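Local coordinates for cryptic loci regulator 2 (PDB 5IKJ), which acts upstream of histone deacetylases to promote transcriptional silencing and is required for nucleosome positioning at heterochromatic loci and for silencing by the SHREC repressor complex, at residues Y242-L256 with M304-L317. Sequence-based numbering, arbitrary orientation.
Sequences YRLGEVVWIDINNEL and MAAADIEPWSRHPL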
loop_
_atom_site.group_PDB
_atom_site.type_symbol
_atom_site.label_atom_id
_atom_site.label_comp_id
_atom_site.label_asym_id
_atom_site.label_seq_id
_atom_site.Cartn_x
_atom_site.Cartn_y
_atom_site.Cartn_z
ATOM N N TYR A 242 4.208 2.550 14.042
ATOM C CA TYR A 242 5.377 3.126 13.398
ATOM C C TYR A 242 5.538 2.533 12.003
ATOM O O TYR A 242 5.079 1.425 11.715
ATOM C CB TYR A 242 6.628 2.886 14.243
ATOM C CG TYR A 242 6.602 3.651 15.543
ATOM C CD1 TYR A 242 7.096 4.946 15.617
ATOM C CD2 TYR A 242 6.065 3.089 16.695
ATOM C CE1 TYR A 242 7.066 5.655 16.802
ATOM C CE2 TYR A 242 6.032 3.792 17.885
ATOM C CZ TYR A 242 6.533 5.073 17.932
ATOM O OH TYR A 242 6.499 5.775 19.114
ATOM N N ARG A 243 6.196 3.292 11.131
ATOM C CA ARG A 243 6.152 3.030 9.701
ATOM C C ARG A 243 7.533 2.681 9.164
ATOM O O ARG A 243 8.558 3.150 9.667
ATOM C CB ARG A 243 5.567 4.235 8.954
ATOM C CG ARG A 243 4.117 4.489 9.337
ATOM C CD ARG A 243 3.568 5.793 8.794
ATOM N NE ARG A 243 2.126 5.878 9.013
ATOM C CZ ARG A 243 1.401 6.984 8.868
ATOM N NH1 ARG A 243 1.975 8.124 8.507
ATOM N NH2 ARG A 243 0.094 6.948 9.092
ATOM N N LEU A 244 7.536 1.840 8.134
ATOM C CA LEU A 244 8.773 1.333 7.557
ATOM C C LEU A 244 9.631 2.476 7.037
ATOM O O LEU A 244 9.178 3.286 6.221
ATOM C CB LEU A 244 8.442 0.353 6.431
ATOM C CG LEU A 244 7.682 -0.901 6.870
ATOM C CD1 LEU A 244 7.186 -1.690 5.667
ATOM C CD2 LEU A 244 8.557 -1.774 7.755
ATOM N N GLY A 245 10.871 2.541 7.514
ATOM C CA GLY A 245 11.799 3.572 7.109
ATOM C C GLY A 245 11.859 4.779 8.017
ATOM O O GLY A 245 12.684 5.670 7.780
ATOM N N GLU A 246 11.021 4.843 9.048
ATOM C CA GLU A 246 11.021 5.990 9.943
ATOM C C GLU A 246 12.185 5.915 10.922
ATOM O O GLU A 246 12.631 4.833 11.314
ATOM C CB GLU A 246 9.711 6.074 10.724
ATOM C CG GLU A 246 8.486 6.346 9.873
ATOM C CD GLU A 246 7.291 6.773 10.702
ATOM O OE1 GLU A 246 6.674 7.806 10.368
ATOM O OE2 GLU A 246 6.972 6.080 11.692
ATOM N N VAL A 247 12.673 7.088 11.315
ATOM C CA VAL A 247 13.702 7.222 12.339
ATOM C C VAL A 247 13.010 7.486 13.667
ATOM O O VAL A 247 12.210 8.424 13.783
ATOM C CB VAL A 247 14.686 8.350 11.984
ATOM C CG1 VAL A 247 15.614 8.655 13.152
ATOM C CG2 VAL A 247 15.494 7.971 10.749
ATOM N N VAL A 248 13.311 6.663 14.670
ATOM C CA VAL A 248 12.599 6.669 15.937
ATOM C C VAL A 248 13.612 6.635 17.077
ATOM O O VAL A 248 14.819 6.525 16.863
ATOM C CB VAL A 248 11.613 5.487 16.053
ATOM C CG1 VAL A 248 10.674 5.451 14.852
ATOM C CG2 VAL A 248 12.364 4.162 16.184
ATOM N N TRP A 249 13.098 6.734 18.301
ATOM C CA TRP A 249 13.880 6.520 19.511
ATOM C C TRP A 249 13.525 5.160 20.093
ATOM O O TRP A 249 12.343 4.845 20.270
ATOM C CB TRP A 249 13.614 7.607 20.553
ATOM C CG TRP A 249 14.260 8.923 20.260
ATOM C CD1 TRP A 249 13.631 10.095 19.956
ATOM C CD2 TRP A 249 15.665 9.210 20.253
ATOM N NE1 TRP A 249 14.555 11.092 19.759
ATOM C CE2 TRP A 249 15.811 10.574 19.934
ATOM C CE3 TRP A 249 16.813 8.445 20.483
ATOM C CZ2 TRP A 249 17.057 11.190 19.838
ATOM C CZ3 TRP A 249 18.050 9.058 20.386
ATOM C CH2 TRP A 249 18.162 10.417 20.067
ATOM N N ILE A 250 14.545 4.360 20.383
ATOM C CA ILE A 250 14.374 3.073 21.046
ATOM C C ILE A 250 14.733 3.231 22.515
ATOM O O ILE A 250 15.694 3.927 22.862
ATOM C CB ILE A 250 15.234 1.985 20.373
ATOM C CG1 ILE A 250 14.664 1.614 19.002
ATOM C CG2 ILE A 250 15.352 0.755 21.260
ATOM C CD1 ILE A 250 13.219 1.162 19.028
ATOM N N ASP A 251 13.957 2.583 23.380
ATOM C CA ASP A 251 14.172 2.630 24.825
ATOM C C ASP A 251 14.307 1.196 25.330
ATOM O O ASP A 251 13.306 0.502 25.531
ATOM C CB ASP A 251 13.034 3.368 25.526
ATOM C CG ASP A 251 13.254 3.484 27.023
ATOM O OD1 ASP A 251 14.420 3.407 27.462
ATOM O OD2 ASP A 251 12.260 3.659 27.759
ATOM N N ILE A 252 15.549 0.756 25.527
ATOM C CA ILE A 252 15.853 -0.567 26.059
ATOM C C ILE A 252 16.715 -0.385 27.299
ATOM O O ILE A 252 17.699 0.364 27.270
ATOM C CB ILE A 252 16.577 -1.450 25.025
ATOM C CG1 ILE A 252 15.758 -1.567 23.739
ATOM C CG2 ILE A 252 16.823 -2.842 25.595
ATOM C CD1 ILE A 252 16.555 -2.084 22.556
ATOM N N ASN A 253 16.347 -1.074 28.380
ATOM C CA ASN A 253 17.086 -1.004 29.636
ATOM C C ASN A 253 17.413 0.442 29.996
ATOM O O ASN A 253 18.517 0.738 30.464
ATOM C CB ASN A 253 18.364 -1.844 29.550
ATOM C CG ASN A 253 18.077 -3.332 29.455
ATOM O OD1 ASN A 253 17.272 -3.870 30.216
ATOM N ND2 ASN A 253 18.730 -4.005 28.512
ATOM N N ASN A 254 16.459 1.346 29.774
ATOM C CA ASN A 254 16.587 2.762 30.103
ATOM C C ASN A 254 17.578 3.492 29.200
ATOM O O ASN A 254 18.096 4.548 29.577
ATOM C CB ASN A 254 16.988 2.954 31.572
ATOM C CG ASN A 254 16.121 3.973 32.287
ATOM O OD1 ASN A 254 15.186 3.615 33.005
ATOM N ND2 ASN A 254 16.426 5.251 32.094
ATOM N N GLU A 255 17.851 2.960 28.011
ATOM C CA GLU A 255 18.772 3.571 27.059
ATOM C C GLU A 255 17.999 4.063 25.842
ATOM O O GLU A 255 17.281 3.285 25.206
ATOM C CB GLU A 255 19.844 2.571 26.620
ATOM C CG GLU A 255 20.691 2.015 27.758
ATOM C CD GLU A 255 22.099 2.582 27.785
ATOM O OE1 GLU A 255 22.643 2.895 26.706
ATOM O OE2 GLU A 255 22.664 2.712 28.892
ATOM N N LEU A 256 18.159 5.345 25.514
ATOM C CA LEU A 256 17.541 5.925 24.324
ATOM C C LEU A 256 18.465 5.676 23.136
ATOM O O LEU A 256 19.545 6.267 23.045
ATOM C CB LEU A 256 17.277 7.418 24.513
ATOM C CG LEU A 256 16.150 7.846 25.462
ATOM C CD1 LEU A 256 15.937 9.351 25.353
ATOM C CD2 LEU A 256 14.845 7.108 25.185
ATOM N N MET A 304 10.691 -5.459 18.824
ATOM C CA MET A 304 10.421 -4.252 19.590
ATOM C C MET A 304 8.923 -3.986 19.630
ATOM O O MET A 304 8.210 -4.223 18.651
ATOM C CB MET A 304 11.147 -3.050 18.983
ATOM C CG MET A 304 12.660 -3.188 18.944
ATOM S SD MET A 304 13.377 -3.554 20.558
ATOM C CE MET A 304 12.959 -2.070 21.462
ATOM N N ALA A 305 8.452 -3.497 20.772
ATOM C CA ALA A 305 7.060 -3.116 20.944
ATOM C C ALA A 305 6.931 -1.600 20.891
ATOM O O ALA A 305 7.843 -0.867 21.285
ATOM C CB ALA A 305 6.507 -3.640 22.271
ATOM N N ALA A 306 5.782 -1.134 20.392
ATOM C CA ALA A 306 5.550 0.302 20.291
ATOM C C ALA A 306 5.717 0.991 21.639
ATOM O O ALA A 306 6.150 2.147 21.696
ATOM C CB ALA A 306 4.155 0.569 19.728
ATOM N N ALA A 307 5.388 0.297 22.732
ATOM C CA ALA A 307 5.542 0.875 24.062
ATOM C C ALA A 307 6.988 1.240 24.372
ATOM O O ALA A 307 7.232 2.041 25.280
ATOM C CB ALA A 307 5.021 -0.100 25.118
ATOM N N ASP A 308 7.949 0.669 23.643
ATOM C CA ASP A 308 9.364 0.954 23.841
ATOM C C ASP A 308 9.940 1.803 22.712
ATOM O O ASP A 308 11.164 1.868 22.553
ATOM C CB ASP A 308 10.151 -0.350 23.976
ATOM C CG ASP A 308 9.813 -1.107 25.243
ATOM O OD1 ASP A 308 10.261 -0.683 26.330
ATOM O OD2 ASP A 308 9.108 -2.133 25.152
ATOM N N ILE A 309 9.083 2.448 21.925
ATOM C CA ILE A 309 9.509 3.303 20.824
ATOM C C ILE A 309 8.789 4.637 20.946
ATOM O O ILE A 309 7.599 4.685 21.275
ATOM C CB ILE A 309 9.224 2.659 19.451
ATOM C CG1 ILE A 309 9.721 1.212 19.438
ATOM C CG2 ILE A 309 9.868 3.488 18.338
ATOM C CD1 ILE A 309 9.534 0.489 18.121
ATOM N N GLU A 310 9.514 5.719 20.683
ATOM C CA GLU A 310 8.952 7.055 20.723
ATOM C C GLU A 310 9.289 7.790 19.435
ATOM O O GLU A 310 10.353 7.560 18.850
ATOM C CB GLU A 310 9.489 7.844 21.925
ATOM C CG GLU A 310 9.260 7.143 23.254
ATOM C CD GLU A 310 9.056 8.108 24.404
ATOM O OE1 GLU A 310 9.902 9.010 24.586
ATOM O OE2 GLU A 310 8.043 7.970 25.123
ATOM N N PRO A 311 8.403 8.670 18.961
ATOM C CA PRO A 311 8.699 9.401 17.725
ATOM C C PRO A 311 9.947 10.256 17.876
ATOM O O PRO A 311 10.275 10.734 18.963
ATOM C CB PRO A 311 7.447 10.262 17.509
ATOM C CG PRO A 311 6.380 9.602 18.309
ATOM C CD PRO A 311 7.076 9.021 19.495
ATOM N N TRP A 312 10.644 10.449 16.752
ATOM C CA TRP A 312 11.901 11.189 16.770
ATOM C C TRP A 312 11.752 12.560 17.411
ATOM O O TRP A 312 12.685 13.048 18.059
ATOM C CB TRP A 312 12.440 11.340 15.347
ATOM C CG TRP A 312 13.758 12.037 15.298
ATOM C CD1 TRP A 312 14.003 13.302 14.846
ATOM C CD2 TRP A 312 15.017 11.514 15.732
ATOM N NE1 TRP A 312 15.342 13.594 14.965
ATOM C CE2 TRP A 312 15.985 12.513 15.509
ATOM C CE3 TRP A 312 15.421 10.296 16.287
ATOM C CZ2 TRP A 312 17.331 12.330 15.817
ATOM C CZ3 TRP A 312 16.756 10.117 16.593
ATOM C CH2 TRP A 312 17.695 11.128 16.358
ATOM N N SER A 313 10.595 13.199 17.243
ATOM C CA SER A 313 10.388 14.550 17.749
ATOM C C SER A 313 10.136 14.599 19.250
ATOM O O SER A 313 9.908 15.689 19.786
ATOM C CB SER A 313 9.217 15.210 17.014
ATOM O OG SER A 313 8.069 14.380 17.037
ATOM N N ARG A 314 10.177 13.460 19.944
ATOM C CA ARG A 314 9.913 13.463 21.379
ATOM C C ARG A 314 11.139 13.888 22.178
ATOM O O ARG A 314 11.014 14.634 23.156
ATOM C CB ARG A 314 9.437 12.080 21.829
ATOM C CG ARG A 314 9.107 11.975 23.316
ATOM C CD ARG A 314 8.169 13.088 23.769
ATOM N NE ARG A 314 7.736 12.924 25.153
ATOM C CZ ARG A 314 8.507 13.151 26.212
ATOM N NH1 ARG A 314 9.767 13.537 26.055
ATOM N NH2 ARG A 314 8.021 12.980 27.434
ATOM N N HIS A 315 12.328 13.430 21.784
ATOM C CA HIS A 315 13.551 13.754 22.502
ATOM C C HIS A 315 14.548 14.438 21.573
ATOM O O HIS A 315 14.507 14.237 20.355
ATOM C CB HIS A 315 14.196 12.495 23.096
ATOM C CG HIS A 315 13.271 11.688 23.955
ATOM N ND1 HIS A 315 12.718 12.178 25.118
ATOM C CD2 HIS A 315 12.812 10.421 23.824
ATOM C CE1 HIS A 315 11.952 11.250 25.663
ATOM N NE2 HIS A 315 11.992 10.174 24.898
ATOM N N PRO A 316 15.458 15.244 22.115
ATOM C CA PRO A 316 16.460 15.898 21.271
ATOM C C PRO A 316 17.633 14.983 20.966
ATOM O O PRO A 316 17.960 14.071 21.730
ATOM C CB PRO A 316 16.912 17.087 22.125
ATOM C CG PRO A 316 16.756 16.601 23.531
ATOM C CD PRO A 316 15.605 15.618 23.534
ATOM N N LEU A 317 18.269 15.239 19.829
ATOM C CA LEU A 317 19.527 14.586 19.509
ATOM C C LEU A 317 20.689 15.454 19.980
ATOM O O LEU A 317 20.577 16.677 20.101
ATOM C CB LEU A 317 19.633 14.302 18.006
ATOM C CG LEU A 317 19.929 15.458 17.046
ATOM C CD1 LEU A 317 21.430 15.642 16.843
ATOM C CD2 LEU A 317 19.245 15.209 15.710
HETATM O O HOH W 1 9.512 9.398 14.233
#
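The indole nitrogen of Trp249 is shared between two backbone carbonyls of the 304-317 segment: NE1 donates to His315 O at 3.2 Å, meeting it from above the carbonyl plane, and more weakly to Trp312 O. With CG anti to the carbonyl carbon (chi1 -75°), the indole lies across the 312-315 backbone and is sandwiched there. Over one face lies Trp312 in an offset stack, the six-membered rings 4.4 Å apart between centroids and their planes at 11°; over the other lies His315 CB, and the imidazole turns its edge to the five-membered ring. Trp312 is covered on its far face by Val247 CG1, a CH-pi contact. A phenylalanine in place of Trp249 would probably leave both carbonyls without their indole donor and shorten the overlap with Trp312.

Trp249 and Glu310 form an antiparallel hydrogen-bonded pair, Trp249 N to Glu310 O at 2.9 Å and Glu310 N to Trp249 O at 3.0 Å, and Asp251 N reaches Asp308 O. On the other face of the sheet, Ile250 CD1 packs alongside Ile309 CG1, while Ile309 CG2 sits centrally over the Tyr242 ring, 3.8 Å from its centroid.

The pairing makes 309-311 an edge strand of a five-stranded antiparallel sheet, beside 247-252. Strand 288-294 offers Tyr290 to Ile309 and Met304, and helix 325-330 packs against Val247 and Trp312.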